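Local coordinates for protein probable 2-phosphosulfolactate phosphatase (PDB 1VR0) that probably catalyses the magnesium-dependent hydrolysis of (2R)-O-phospho-3-sulfolactate to (2R)-3-sulfolactate and phosphate, at residues Arg119-Ser124 against Pro239-Gly244. Sequence-based numbering, arbitrary orientation.
Sequences RAIKGS and PQYTNG
The phenol ring of Tyr241 turns one face to Ile121, whose CG2 methyl stands 3.7 Å from the ring centroid. At 16° off the ring normal this is a CH-pi contact, displaced slightly toward CG of Tyr241, which lies 3.6 Å from CG2 of Ile121. The ring of Tyr241 extends anti to its own backbone N (chi1 175°), reaching from the strand toward the helix. The Lys122 chain crosses the tyrosine side chain at about a right angle, with CD of Lys122 3.3 Å from Tyr241 OH. Bends at chi2 and chi3 then bring NZ of Lys122 round to donate a hydrogen bond of 3.1 Å to Tyr241 OH. The same hydroxyl has its stronger hydrogen-bond partner in Glu125, with which Lys122 makes a long, weak ion pair, so the hydroxyl links a lysine and a carboxylate. The contact packs helix 117-123 against strand 240-242, which runs antiparallel to 129-133 and, with 245-246, continues the mixed sheet; Ile121 also rests on Val36 and Ile132 of that sheet. Ser124 OG donates to Ala120 O (2.7 Å), four residues back along the chain. Magnesium and sulfolactate both lie about 11 Å from the Ile121 side chain.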
loop_
_atom_site.group_PDB
_atom_site.type_symbol
_atom_site.label_atom_id
_atom_site.label_comp_id
_atom_site.label_asym_id
_atom_site.label_seq_id
_atom_site.Cartn_x
_atom_site.Cartn_y
_atom_site.Cartn_z
ATOM N N ARG A 119 -2.093 -0.608 18.200
ATOM C CA ARG A 119 -3.185 -0.025 17.382
ATOM C C ARG A 119 -3.692 -1.018 16.289
ATOM O O ARG A 119 -4.898 -1.187 16.070
ATOM C CB ARG A 119 -2.687 1.275 16.721
ATOM C CG ARG A 119 -2.149 2.349 17.741
ATOM C CD ARG A 119 -1.609 3.676 17.059
ATOM N NE ARG A 119 -2.369 4.024 15.842
ATOM C CZ ARG A 119 -1.872 4.191 14.611
ATOM N NH1 ARG A 119 -0.561 4.124 14.321
ATOM N NH2 ARG A 119 -2.713 4.465 13.636
ATOM N N ALA A 120 -2.743 -1.642 15.593
ATOM C CA ALA A 120 -3.064 -2.619 14.561
ATOM C C ALA A 120 -3.833 -3.842 15.144
ATOM O O ALA A 120 -4.744 -4.404 14.498
ATOM C CB ALA A 120 -1.789 -3.087 13.874
ATOM N N ILE A 121 -3.449 -4.253 16.356
ATOM C CA ILE A 121 -4.081 -5.411 17.002
ATOM C C ILE A 121 -5.551 -5.090 17.304
ATOM O O ILE A 121 -6.455 -5.754 16.823
ATOM C CB ILE A 121 -3.294 -5.879 18.276
ATOM C CG1 ILE A 121 -1.926 -6.415 17.873
ATOM C CG2 ILE A 121 -4.042 -6.990 18.982
ATOM C CD1 ILE A 121 -0.902 -6.521 19.028
ATOM N N LYS A 122 -5.775 -4.017 18.033
ATOM C CA LYS A 122 -7.128 -3.539 18.278
ATOM C C LYS A 122 -7.922 -3.305 17.004
ATOM O O LYS A 122 -9.112 -3.579 16.974
ATOM C CB LYS A 122 -7.086 -2.246 19.113
ATOM C CG LYS A 122 -6.469 -2.412 20.530
ATOM C CD LYS A 122 -7.213 -3.477 21.357
ATOM C CE LYS A 122 -7.611 -2.989 22.745
ATOM N NZ LYS A 122 -8.819 -3.756 23.198
ATOM N N GLY A 123 -7.276 -2.791 15.957
ATOM C CA GLY A 123 -7.959 -2.514 14.680
ATOM C C GLY A 123 -8.440 -3.733 13.907
ATOM O O GLY A 123 -9.248 -3.607 13.000
ATOM N N SER A 124 -7.941 -4.912 14.282
ATOM C CA SER A 124 -8.301 -6.176 13.648
ATOM C C SER A 124 -9.379 -6.988 14.399
ATOM O O SER A 124 -9.688 -8.123 13.994
ATOM C CB SER A 124 -7.039 -6.996 13.484
ATOM O OG SER A 124 -6.000 -6.167 12.948
ATOM N N PRO A 239 1.192 -16.560 18.937
ATOM C CA PRO A 239 0.250 -15.914 19.838
ATOM C C PRO A 239 -1.024 -15.482 19.140
ATOM O O PRO A 239 -1.039 -15.206 17.941
ATOM C CB PRO A 239 1.004 -14.683 20.339
ATOM C CG PRO A 239 2.429 -14.920 20.015
ATOM C CD PRO A 239 2.444 -15.802 18.809
ATOM N N GLN A 240 -2.091 -15.420 19.913
ATOM C CA GLN A 240 -3.379 -15.157 19.354
ATOM C C GLN A 240 -4.127 -14.186 20.253
ATOM O O GLN A 240 -4.181 -14.378 21.460
ATOM C CB GLN A 240 -4.085 -16.478 19.224
ATOM C CG GLN A 240 -5.217 -16.431 18.290
ATOM C CD GLN A 240 -5.564 -17.772 17.668
ATOM O OE1 GLN A 240 -4.839 -18.784 17.807
ATOM N NE2 GLN A 240 -6.685 -17.776 16.953
ATOM N N TYR A 241 -4.667 -13.126 19.657
ATOM C CA TYR A 241 -5.447 -12.113 20.375
ATOM C C TYR A 241 -6.915 -12.541 20.396
ATOM O O TYR A 241 -7.493 -12.834 19.370
ATOM C CB TYR A 241 -5.270 -10.735 19.700
ATOM C CG TYR A 241 -6.103 -9.599 20.268
ATOM C CD1 TYR A 241 -5.828 -9.067 21.507
ATOM C CD2 TYR A 241 -7.146 -9.037 19.543
ATOM C CE1 TYR A 241 -6.579 -8.050 22.022
ATOM C CE2 TYR A 241 -7.901 -7.998 20.059
ATOM C CZ TYR A 241 -7.613 -7.518 21.304
ATOM O OH TYR A 241 -8.353 -6.492 21.853
ATOM N N THR A 242 -7.496 -12.585 21.581
ATOM C CA THR A 242 -8.837 -13.087 21.791
ATOM C C THR A 242 -9.412 -12.383 22.992
ATOM O O THR A 242 -8.829 -12.491 24.049
ATOM C CB THR A 242 -8.800 -14.619 22.113
ATOM O OG1 THR A 242 -8.144 -15.334 21.051
ATOM C CG2 THR A 242 -10.212 -15.166 22.300
ATOM N N ASN A 243 -10.538 -11.687 22.834
ATOM C CA ASN A 243 -11.206 -11.025 23.939
ATOM C C ASN A 243 -10.259 -10.140 24.736
ATOM O O ASN A 243 -10.180 -10.249 25.947
ATOM C CB ASN A 243 -11.857 -12.055 24.872
ATOM C CG ASN A 243 -12.886 -12.918 24.174
ATOM O OD1 ASN A 243 -13.655 -12.449 23.348
ATOM N ND2 ASN A 243 -12.924 -14.190 24.536
ATOM N N GLY A 244 -9.493 -9.302 24.048
ATOM C CA GLY A 244 -8.606 -8.332 24.712
ATOM C C GLY A 244 -7.290 -8.838 25.286
ATOM O O GLY A 244 -6.567 -8.088 25.926
#